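Local coordinates for protein methyltransferase type 12 (Clostridium thermocellum, PDB 3JWG) that probably methylates, through this methyltransferase domain, the 2'-hydroxyl of the 3'-terminal nucleotide of small RNAs using S-adenosyl-L-methionine, at residues Ser87-Gln90 and Arg96-Arg99; Val22-Ser27 and Thr135-Thr140; Leu18-Ala23 and Thr202-Phe207. All blocks are in the same frame, centred on the assembly; numbering follows the deposited sequence.

Contact 1 of 3, residues Ser87-Gln90 and Arg96-Arg99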
ATOM      1  N   SER A  87      12.260  -9.471  -3.256  1.00 24.34           N
ATOM      2  CA  SER A  87      12.173  -9.454  -4.707  1.00 25.57           C
ATOM      3  C   SER A  87      11.558  -8.134  -5.176  1.00 24.93           C
ATOM      4  O   SER A  87      10.695  -7.567  -4.505  1.00 21.46           O
ATOM      5  CB  SER A  87      11.309 -10.619  -5.187  1.00 23.88           C
ATOM      6  OG  SER A  87      10.975 -10.469  -6.553  1.00 32.73           O
ATOM      7  N   LEU A  88      12.011  -7.648  -6.326  1.00 25.69           N
ATOM      8  CA  LEU A  88      11.495  -6.402  -6.888  1.00 27.60           C
ATOM      9  C   LEU A  88      11.315  -6.565  -8.387  1.00 27.98           C
ATOM     10  O   LEU A  88      12.141  -7.193  -9.043  1.00 28.30           O
ATOM     11  CB  LEU A  88      12.476  -5.250  -6.642  1.00 29.34           C
ATOM     12  CG  LEU A  88      12.771  -4.775  -5.220  1.00 29.87           C
ATOM     13  CD1 LEU A  88      13.991  -3.871  -5.237  1.00 33.44           C
ATOM     14  CD2 LEU A  88      11.575  -4.042  -4.658  1.00 31.23           C
ATOM     15  N   PHE A  89      10.232  -6.017  -8.929  1.00 27.64           N
ATOM     16  CA  PHE A  89      10.006  -6.084 -10.369  1.00 27.72           C
ATOM     17  C   PHE A  89       9.068  -4.982 -10.838  1.00 28.28           C
ATOM     18  O   PHE A  89       8.299  -4.424 -10.052  1.00 25.78           O
ATOM     19  CB  PHE A  89       9.496  -7.476 -10.790  1.00 27.03           C
ATOM     20  CG  PHE A  89       8.075  -7.773 -10.402  1.00 24.38           C
ATOM     21  CD1 PHE A  89       7.020  -7.419 -11.240  1.00 23.96           C
ATOM     22  CD2 PHE A  89       7.795  -8.468  -9.228  1.00 24.17           C
ATOM     23  CE1 PHE A  89       5.707  -7.761 -10.920  1.00 24.10           C
ATOM     24  CE2 PHE A  89       6.488  -8.816  -8.896  1.00 22.18           C
ATOM     25  CZ  PHE A  89       5.440  -8.464  -9.744  1.00 25.19           C
ATOM     26  N   GLN A  90       9.155  -4.659 -12.123  1.00 27.81           N
ATOM     27  CA  GLN A  90       8.342  -3.603 -12.708  1.00 27.27           C
ATOM     28  C   GLN A  90       7.022  -4.124 -13.249  1.00 28.76           C
ATOM     29  O   GLN A  90       6.936  -5.250 -13.746  1.00 28.86           O
ATOM     30  CB  GLN A  90       9.133  -2.900 -13.819  1.00 29.95           C
ATOM     31  CG  GLN A  90       8.477  -1.638 -14.365  1.00 33.25           C
ATOM     32  CD  GLN A  90       9.379  -0.867 -15.318  1.00 37.25           C
ATOM     33  OE1 GLN A  90       9.023   0.216 -15.788  1.00 37.79           O
ATOM     34  NE2 GLN A  90      10.554  -1.421 -15.605  1.00 37.71           N
ATOM     35  N   ARG A  96      -3.112  -9.075 -15.607  1.00 35.60           N
ATOM     36  CA  ARG A  96      -2.992 -10.250 -14.755  1.00 35.92           C
ATOM     37  C   ARG A  96      -1.568 -10.780 -14.865  1.00 34.49           C
ATOM     38  O   ARG A  96      -1.240 -11.487 -15.813  1.00 37.61           O
ATOM     39  CB  ARG A  96      -3.970 -11.335 -15.212  1.00 38.65           C
ATOM     40  CG  ARG A  96      -3.860 -12.644 -14.441  1.00 42.87           C
ATOM     41  CD  ARG A  96      -4.629 -12.595 -13.131  1.00 47.26           C
ATOM     42  NE  ARG A  96      -4.355 -13.741 -12.267  1.00 49.72           N
ATOM     43  CZ  ARG A  96      -3.289 -13.849 -11.480  1.00 50.18           C
ATOM     44  NH1 ARG A  96      -2.386 -12.876 -11.439  1.00 48.73           N
ATOM     45  NH2 ARG A  96      -3.127 -14.930 -10.731  1.00 52.08           N
ATOM     46  N   ASP A  97      -0.727 -10.429 -13.898  1.00 30.82           N
ATOM     47  CA  ASP A  97       0.663 -10.873 -13.887  1.00 27.33           C
ATOM     48  C   ASP A  97       0.785 -12.031 -12.898  1.00 27.65           C
ATOM     49  O   ASP A  97       0.466 -11.882 -11.712  1.00 25.75           O
ATOM     50  CB  ASP A  97       1.565  -9.706 -13.475  1.00 26.29           C
ATOM     51  CG  ASP A  97       3.040 -10.012 -13.637  1.00 25.79           C
ATOM     52  OD1 ASP A  97       3.786  -9.090 -14.023  1.00 29.18           O
ATOM     53  OD2 ASP A  97       3.459 -11.156 -13.370  1.00 26.04           O
ATOM     54  N   LYS A  98       1.232 -13.184 -13.391  1.00 24.11           N
ATOM     55  CA  LYS A  98       1.378 -14.373 -12.563  1.00 25.09           C
ATOM     56  C   LYS A  98       2.209 -14.139 -11.315  1.00 21.85           C
ATOM     57  O   LYS A  98       2.056 -14.843 -10.320  1.00 23.84           O
ATOM     58  CB  LYS A  98       1.997 -15.515 -13.373  1.00 24.31           C
ATOM     59  CG  LYS A  98       1.113 -16.028 -14.499  1.00 28.56           C
ATOM     60  CD  LYS A  98       1.800 -17.164 -15.246  1.00 30.99           C
ATOM     61  CE  LYS A  98       1.015 -17.565 -16.484  1.00 33.89           C
ATOM     62  NZ  LYS A  98       1.794 -18.508 -17.342  1.00 36.34           N
ATOM     63  N   ARG A  99       3.086 -13.147 -11.370  1.00 22.95           N
ATOM     64  CA  ARG A  99       3.953 -12.834 -10.244  1.00 22.82           C
ATOM     65  C   ARG A  99       3.211 -12.185  -9.075  1.00 23.53           C
ATOM     66  O   ARG A  99       3.807 -11.938  -8.027  1.00 23.69           O
ATOM     67  CB  ARG A  99       5.092 -11.932 -10.707  1.00 23.02           C
ATOM     68  CG  ARG A  99       6.053 -12.607 -11.684  1.00 25.49           C
ATOM     69  CD  ARG A  99       7.055 -11.617 -12.242  1.00 24.75           C
ATOM     70  NE  ARG A  99       6.418 -10.601 -13.074  1.00 26.75           N
ATOM     71  CZ  ARG A  99       7.075  -9.602 -13.653  1.00 26.69           C
ATOM     72  NH1 ARG A  99       8.384  -9.489 -13.482  1.00 26.95           N
ATOM     73  NH2 ARG A  99       6.426  -8.717 -14.403  1.00 28.41           N
TER
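Arg99 lays its guanidinium flat on one face of the Phe89 ring, with group centres 3.9 Å apart and planes inclined by 25°, a cation-pi stack. The overlap is displaced toward the CD1-CE1 side: Arg99 CZ stands 3.3 Å from Phe89 CD1, and NH1 comes near CD1 and CG, just outside the ring's outline. The aliphatic part of the arginine follows the same face, its CD a CH-pi donor 4.1 Å from the Phe89 centroid and almost on the ring normal, while Arg99 CB meets Phe89 CZ at the far end of the ring. A bend at chi3 (-66°) brings CD over the ring centre and carries the guanidinium out past the CD1-CE1 rim. Asp97 fixes the rotation of the cation. Its carboxylate takes the guanidinium side-on, Arg99 NH2 to Asp97 OD1 at 2.7 Å and Arg99 NE to Asp97 OD2 at 3.0 Å, both close to the guanidinium plane. Asp97 OD2 accepts a second bond, from the backbone N of Arg99 at 2.8 Å, closing an Asx turn. Partial neutralisation by this carboxylate probably tempers the charge resting on the ring. Packing is thus dense between ring and guanidinium, whereas the remaining approaches are loose: Gln90 O lies 3.6 Å from Arg99 NH2, and Arg99 and Gln90 are both exposed. Strand 55-60 borders Phe89 through Thr57 and Val59. The arrangement is a cation-pi stack whose arginine is oriented by a salt bridge to the Asp97 of an Asx turn, folding the loop after strand 86-90 back on this outermost strand of the Rossmann-like methyltransferase sheet.

Contact 2 of 3, residues Val22-Ser27 and Thr135-Thr140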
ATOM      1  N   VAL A  22       2.978  -2.376   8.989  1.00 13.18           N
ATOM      2  CA  VAL A  22       3.717  -3.569   9.395  1.00 15.12           C
ATOM      3  C   VAL A  22       3.004  -4.299  10.537  1.00 16.21           C
ATOM      4  O   VAL A  22       2.868  -5.525  10.517  1.00 16.90           O
ATOM      5  CB  VAL A  22       5.152  -3.197   9.844  1.00 15.38           C
ATOM      6  CG1 VAL A  22       5.901  -4.441  10.320  1.00 16.70           C
ATOM      7  CG2 VAL A  22       5.897  -2.543   8.682  1.00 15.90           C
ATOM      8  N   ALA A  23       2.548  -3.540  11.530  1.00 17.21           N
ATOM      9  CA  ALA A  23       1.854  -4.119  12.679  1.00 16.66           C
ATOM     10  C   ALA A  23       0.575  -4.827  12.256  1.00 15.43           C
ATOM     11  O   ALA A  23       0.255  -5.899  12.769  1.00 15.25           O
ATOM     12  CB  ALA A  23       1.537  -3.032  13.712  1.00 14.38           C
ATOM     13  N   VAL A  24      -0.166  -4.236  11.325  1.00 14.66           N
ATOM     14  CA  VAL A  24      -1.394  -4.876  10.862  1.00 15.17           C
ATOM     15  C   VAL A  24      -1.052  -6.217  10.208  1.00 15.46           C
ATOM     16  O   VAL A  24      -1.691  -7.238  10.487  1.00 16.03           O
ATOM     17  CB  VAL A  24      -2.159  -3.980   9.857  1.00 15.46           C
ATOM     18  CG1 VAL A  24      -3.337  -4.747   9.264  1.00 12.14           C
ATOM     19  CG2 VAL A  24      -2.663  -2.728  10.562  1.00 16.07           C
ATOM     20  N   LEU A  25      -0.040  -6.210   9.344  1.00 16.27           N
ATOM     21  CA  LEU A  25       0.398  -7.429   8.663  1.00 16.38           C
ATOM     22  C   LEU A  25       0.762  -8.508   9.686  1.00 17.92           C
ATOM     23  O   LEU A  25       0.332  -9.663   9.582  1.00 17.05           O
ATOM     24  CB  LEU A  25       1.607  -7.120   7.781  1.00 14.83           C
ATOM     25  CG  LEU A  25       1.294  -6.198   6.597  1.00 15.21           C
ATOM     26  CD1 LEU A  25       2.575  -5.725   5.945  1.00 15.19           C
ATOM     27  CD2 LEU A  25       0.417  -6.951   5.607  1.00 13.05           C
ATOM     28  N   LYS A  26       1.567  -8.130  10.670  1.00 17.65           N
ATOM     29  CA  LYS A  26       1.966  -9.070  11.711  1.00 19.72           C
ATOM     30  C   LYS A  26       0.737  -9.557  12.482  1.00 19.42           C
ATOM     31  O   LYS A  26       0.637 -10.743  12.812  1.00 18.28           O
ATOM     32  CB  LYS A  26       2.954  -8.397  12.672  1.00 21.62           C
ATOM     33  CG  LYS A  26       3.543  -9.315  13.742  1.00 27.21           C
ATOM     34  CD  LYS A  26       4.428 -10.405  13.139  1.00 29.33           C
ATOM     35  CE  LYS A  26       5.106 -11.237  14.230  1.00 33.01           C
ATOM     36  NZ  LYS A  26       5.980 -10.382  15.097  1.00 30.92           N
ATOM     37  N   SER A  27      -0.200  -8.651  12.757  1.00 17.46           N
ATOM     38  CA  SER A  27      -1.401  -9.010  13.508  1.00 20.32           C
ATOM     39  C   SER A  27      -2.229 -10.079  12.799  1.00 21.13           C
ATOM     40  O   SER A  27      -2.926 -10.857  13.455  1.00 21.83           O
ATOM     41  CB  SER A  27      -2.272  -7.772  13.789  1.00 18.44           C
ATOM     42  OG  SER A  27      -3.062  -7.399  12.671  1.00 18.17           O
ATOM     43  N   THR A 135      -5.501 -10.678   2.978  1.00 14.53           N
ATOM     44  CA  THR A 135      -5.600  -9.321   3.522  1.00 14.96           C
ATOM     45  C   THR A 135      -5.082  -8.268   2.544  1.00 14.48           C
ATOM     46  O   THR A 135      -4.047  -8.459   1.910  1.00 14.72           O
ATOM     47  CB  THR A 135      -4.775  -9.177   4.821  1.00 16.60           C
ATOM     48  OG1 THR A 135      -5.217 -10.146   5.783  1.00 20.45           O
ATOM     49  CG2 THR A 135      -4.934  -7.768   5.407  1.00 16.86           C
ATOM     50  N   VAL A 136      -5.808  -7.161   2.417  1.00 13.21           N
ATOM     51  CA  VAL A 136      -5.367  -6.061   1.561  1.00 13.12           C
ATOM     52  C   VAL A 136      -5.376  -4.811   2.440  1.00 14.01           C
ATOM     53  O   VAL A 136      -6.358  -4.545   3.132  1.00 14.21           O
ATOM     54  CB  VAL A 136      -6.306  -5.824   0.359  1.00 14.55           C
ATOM     55  CG1 VAL A 136      -5.839  -4.597  -0.422  1.00 14.51           C
ATOM     56  CG2 VAL A 136      -6.330  -7.054  -0.547  1.00 16.35           C
ATOM     57  N   ILE A 137      -4.275  -4.072   2.439  1.00 12.82           N
ATOM     58  CA  ILE A 137      -4.175  -2.850   3.229  1.00 14.67           C
ATOM     59  C   ILE A 137      -3.994  -1.677   2.277  1.00 14.07           C
ATOM     60  O   ILE A 137      -3.003  -1.615   1.544  1.00 14.74           O
ATOM     61  CB  ILE A 137      -2.966  -2.904   4.193  1.00 13.28           C
ATOM     62  CG1 ILE A 137      -3.132  -4.073   5.173  1.00 14.73           C
ATOM     63  CG2 ILE A 137      -2.845  -1.587   4.951  1.00 14.57           C
ATOM     64  CD1 ILE A 137      -1.923  -4.293   6.073  1.00 14.64           C
ATOM     65  N   VAL A 138      -4.958  -0.758   2.271  1.00 14.31           N
ATOM     66  CA  VAL A 138      -4.885   0.415   1.398  1.00 13.10           C
ATOM     67  C   VAL A 138      -4.764   1.659   2.260  1.00 14.64           C
ATOM     68  O   VAL A 138      -5.591   1.889   3.145  1.00 15.49           O
ATOM     69  CB  VAL A 138      -6.150   0.567   0.508  1.00 13.91           C
ATOM     70  CG1 VAL A 138      -5.973   1.752  -0.438  1.00 16.43           C
ATOM     71  CG2 VAL A 138      -6.409  -0.709  -0.284  1.00 14.33           C
ATOM     72  N   SER A 139      -3.727   2.447   2.010  1.00 12.87           N
ATOM     73  CA  SER A 139      -3.497   3.679   2.758  1.00 13.15           C
ATOM     74  C   SER A 139      -3.483   4.854   1.791  1.00 15.10           C
ATOM     75  O   SER A 139      -2.863   4.790   0.728  1.00 14.10           O
ATOM     76  CB  SER A 139      -2.156   3.604   3.499  1.00 15.93           C
ATOM     77  OG  SER A 139      -1.889   4.799   4.210  1.00 19.02           O
ATOM     78  N   THR A 140      -4.165   5.932   2.167  1.00 13.86           N
ATOM     79  CA  THR A 140      -4.232   7.113   1.323  1.00 14.66           C
ATOM     80  C   THR A 140      -4.512   8.325   2.212  1.00 15.83           C
ATOM     81  O   THR A 140      -5.091   8.194   3.292  1.00 12.81           O
ATOM     82  CB  THR A 140      -5.355   6.951   0.256  1.00 15.81           C
ATOM     83  OG1 THR A 140      -5.242   7.979  -0.738  1.00 15.09           O
ATOM     84  CG2 THR A 140      -6.732   7.014   0.904  1.00 16.45           C
TER
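Ile137 points its CD1 methyl at two neighbouring residues of helix 13-27, Val24 and Leu25, from strand 135-141. With CG1 anti to its carbonyl carbon (chi1 -61°) and the chain extended beyond it (chi2 174°), the isoleucine projects its longer branch from the sheet. Val24 answers with CG1, which meets Ile137 CD1 at 3.5 Å; the two side chains run past one another in opposite directions. The valine torsion, chi1 173°, places CG1, and not CG2, against the isoleucine. Leu25 reaches the same isoleucine methyl from a different direction, its CD2 3.6 Å from Ile137 CD1, although its CB does not head straight for the strand. The CD1 methyl is therefore held by two branched side chains from consecutive helical positions. Near the helix end, Ser27 OG bonds to Val24 O at 2.6 Å, keeping this hydroxyl on its own helix. Leu25 also packs on Ala105 and Thr107 of strand 105-109, next to strand 135-141 in the sheet. All three residues that touch are buried, and they meet through aliphatic carbons alone, which implies that dispersion and the exclusion of water, with no directional bond between the segments, join helix to sheet here.

Contact 3 of 3, residues Leu18-Ala23 and Thr202-Phe207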
ATOM      1  N   LEU A  18       4.039   3.763   8.178  1.00 27.47           N
ATOM      2  CA  LEU A  18       4.515   2.490   7.658  1.00 24.73           C
ATOM      3  C   LEU A  18       4.572   1.469   8.780  1.00 23.44           C
ATOM      4  O   LEU A  18       4.279   0.295   8.568  1.00 21.43           O
ATOM      5  CB  LEU A  18       5.897   2.660   7.032  1.00 23.42           C
ATOM      6  CG  LEU A  18       5.959   3.677   5.891  1.00 24.81           C
ATOM      7  CD1 LEU A  18       7.359   3.699   5.302  1.00 25.45           C
ATOM      8  CD2 LEU A  18       4.937   3.320   4.826  1.00 25.07           C
ATOM      9  N   GLY A  19       4.952   1.924   9.972  1.00 22.23           N
ATOM     10  CA  GLY A  19       5.026   1.030  11.114  1.00 20.11           C
ATOM     11  C   GLY A  19       3.665   0.433  11.407  1.00 19.49           C
ATOM     12  O   GLY A  19       3.557  -0.732  11.793  1.00 19.21           O
ATOM     13  N   THR A  20       2.622   1.236  11.223  1.00 17.49           N
ATOM     14  CA  THR A  20       1.257   0.783  11.453  1.00 18.10           C
ATOM     15  C   THR A  20       0.916  -0.322  10.453  1.00 16.73           C
ATOM     16  O   THR A  20       0.307  -1.324  10.809  1.00 15.30           O
ATOM     17  CB  THR A  20       0.250   1.930  11.276  1.00 20.46           C
ATOM     18  OG1 THR A  20       0.503   2.947  12.256  1.00 23.06           O
ATOM     19  CG2 THR A  20      -1.167   1.411  11.429  1.00 21.94           C
ATOM     20  N   VAL A  21       1.299  -0.125   9.195  1.00 15.84           N
ATOM     21  CA  VAL A  21       1.043  -1.137   8.175  1.00 15.29           C
ATOM     22  C   VAL A  21       1.717  -2.453   8.567  1.00 13.95           C
ATOM     23  O   VAL A  21       1.108  -3.518   8.492  1.00 14.02           O
ATOM     24  CB  VAL A  21       1.583  -0.701   6.796  1.00 16.88           C
ATOM     25  CG1 VAL A  21       1.344  -1.803   5.780  1.00 14.31           C
ATOM     26  CG2 VAL A  21       0.892   0.589   6.347  1.00 17.81           C
ATOM     27  N   VAL A  22       2.978  -2.376   8.989  1.00 13.18           N
ATOM     28  CA  VAL A  22       3.717  -3.569   9.395  1.00 15.12           C
ATOM     29  C   VAL A  22       3.004  -4.299  10.537  1.00 16.21           C
ATOM     30  O   VAL A  22       2.868  -5.525  10.517  1.00 16.90           O
ATOM     31  CB  VAL A  22       5.152  -3.197   9.844  1.00 15.38           C
ATOM     32  CG1 VAL A  22       5.901  -4.441  10.320  1.00 16.70           C
ATOM     33  CG2 VAL A  22       5.897  -2.543   8.682  1.00 15.90           C
ATOM     34  N   ALA A  23       2.548  -3.540  11.530  1.00 17.21           N
ATOM     35  CA  ALA A  23       1.854  -4.119  12.679  1.00 16.66           C
ATOM     36  C   ALA A  23       0.575  -4.827  12.256  1.00 15.43           C
ATOM     37  O   ALA A  23       0.255  -5.899  12.769  1.00 15.25           O
ATOM     38  CB  ALA A  23       1.537  -3.032  13.712  1.00 14.38           C
ATOM     39  N   THR A 202      -3.927  10.654   7.556  1.00 23.62           N
ATOM     40  CA  THR A 202      -4.015   9.460   6.728  1.00 22.88           C
ATOM     41  C   THR A 202      -5.190   8.574   7.098  1.00 20.33           C
ATOM     42  O   THR A 202      -5.600   8.505   8.258  1.00 20.78           O
ATOM     43  CB  THR A 202      -2.711   8.630   6.855  1.00 23.15           C
ATOM     44  OG1 THR A 202      -1.609   9.419   6.398  1.00 26.78           O
ATOM     45  CG2 THR A 202      -2.791   7.353   6.034  1.00 22.00           C
ATOM     46  N   GLN A 203      -5.740   7.895   6.101  1.00 18.78           N
ATOM     47  CA  GLN A 203      -6.843   6.986   6.338  1.00 17.07           C
ATOM     48  C   GLN A 203      -6.437   5.628   5.769  1.00 19.36           C
ATOM     49  O   GLN A 203      -5.702   5.546   4.775  1.00 17.07           O
ATOM     50  CB  GLN A 203      -8.147   7.516   5.713  1.00 19.87           C
ATOM     51  CG  GLN A 203      -8.098   7.872   4.237  1.00 18.97           C
ATOM     52  CD  GLN A 203      -9.396   8.518   3.739  1.00 18.34           C
ATOM     53  OE1 GLN A 203     -10.489   8.244   4.252  1.00 16.05           O
ATOM     54  NE2 GLN A 203      -9.281   9.356   2.712  1.00 16.91           N
ATOM     55  N   MET A 204      -6.881   4.561   6.422  1.00 15.55           N
ATOM     56  CA  MET A 204      -6.517   3.222   5.989  1.00 16.62           C
ATOM     57  C   MET A 204      -7.689   2.262   6.021  1.00 16.86           C
ATOM     58  O   MET A 204      -8.499   2.282   6.951  1.00 16.70           O
ATOM     59  CB  MET A 204      -5.378   2.702   6.878  1.00 20.02           C
ATOM     60  CG  MET A 204      -4.996   1.238   6.688  1.00 23.56           C
ATOM     61  SD  MET A 204      -3.650   0.794   7.836  1.00 30.16           S
ATOM     62  CE  MET A 204      -2.395   1.853   7.234  1.00 21.69           C
ATOM     63  N   GLY A 205      -7.782   1.439   4.979  1.00 13.46           N
ATOM     64  CA  GLY A 205      -8.836   0.452   4.900  1.00 12.49           C
ATOM     65  C   GLY A 205      -8.165  -0.912   4.918  1.00 15.66           C
ATOM     66  O   GLY A 205      -7.216  -1.147   4.165  1.00 15.54           O
ATOM     67  N   VAL A 206      -8.622  -1.796   5.795  1.00 13.54           N
ATOM     68  CA  VAL A 206      -8.063  -3.143   5.864  1.00 14.22           C
ATOM     69  C   VAL A 206      -9.141  -4.086   5.345  1.00 15.05           C
ATOM     70  O   VAL A 206     -10.228  -4.206   5.922  1.00 15.02           O
ATOM     71  CB  VAL A 206      -7.654  -3.519   7.304  1.00 16.37           C
ATOM     72  CG1 VAL A 206      -7.058  -4.931   7.335  1.00 14.48           C
ATOM     73  CG2 VAL A 206      -6.639  -2.509   7.825  1.00 14.06           C
ATOM     74  N   PHE A 207      -8.840  -4.730   4.224  1.00 12.95           N
ATOM     75  CA  PHE A 207      -9.773  -5.639   3.582  1.00 15.48           C
ATOM     76  C   PHE A 207      -9.417  -7.078   3.928  1.00 16.85           C
ATOM     77  O   PHE A 207      -8.249  -7.452   3.899  1.00 16.89           O
ATOM     78  CB  PHE A 207      -9.708  -5.475   2.056  1.00 13.90           C
ATOM     79  CG  PHE A 207     -10.121  -4.116   1.557  1.00 15.44           C
ATOM     80  CD1 PHE A 207     -11.387  -3.920   1.007  1.00 17.86           C
ATOM     81  CD2 PHE A 207      -9.229  -3.050   1.577  1.00 17.35           C
ATOM     82  CE1 PHE A 207     -11.760  -2.676   0.477  1.00 16.42           C
ATOM     83  CE2 PHE A 207      -9.588  -1.804   1.051  1.00 16.29           C
ATOM     84  CZ  PHE A 207     -10.856  -1.619   0.498  1.00 17.33           C
TER
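Met204 sets its terminal methyl against Val21, CE lying 3.6 Å from Val21 CG2, the closest approach between helix 13-27 and strand 202-209 in these segments. The thioether chain leaves the strand extended, with CG anti to the backbone N (chi1 172°) and chi2 also near 180°, then turns at the sulfur (chi3 -63°) to bring CE to the helix. The long methionine chain thus bridges a backbone separation of 9.0 Å between CA of Val21 and CA of Met204. The two side chains meet at a slant, by a single methyl pair. Thr20 adds a looser touch from the residue before Val21, its CG2 4.4 Å from Met204 CE; the hydroxyl of this threonine is occupied on its own helix, bonding to the carbonyl of Gln16. Flanking strands complete the setting of the methionine, which also packs on Ile137 of strand 135-141 and on Ile191 of strand 184-191. On the other face of the sheet, Gln203 and Phe207 pack against helix 168-182. Strand 202-209 runs antiparallel to strand 135-141 beside it, the reversed strand of the 3-2-1-4-5-7-6 order that marks the Rossmann-like fold of class I S-adenosylmethionine-dependent methyltransferases.

How the contacts relate
Contacts 2 and 3 are successive parts of one helix-on-sheet interface: helix 13-27 lies over neighbouring strands 135-141 and 202-209, and the two contacts share Val22 and Ala23, with centres about 4 Å apart. Between the strands, probable backbone bonds join Val136 O to Phe207 N (2.7 Å) and Val138 O to Gly205 N (2.9 Å). Contact 1 belongs to the far border of the same sheet, its centre about 20 Å from contact 2 and 22 Å from contact 3. The magnesium ion, bound at Gly37 and Ile109, is nearer the helix: about 9 Å from the side chain of Val21, 10 Å from that of Ile137, and 14 Å from that of Phe89.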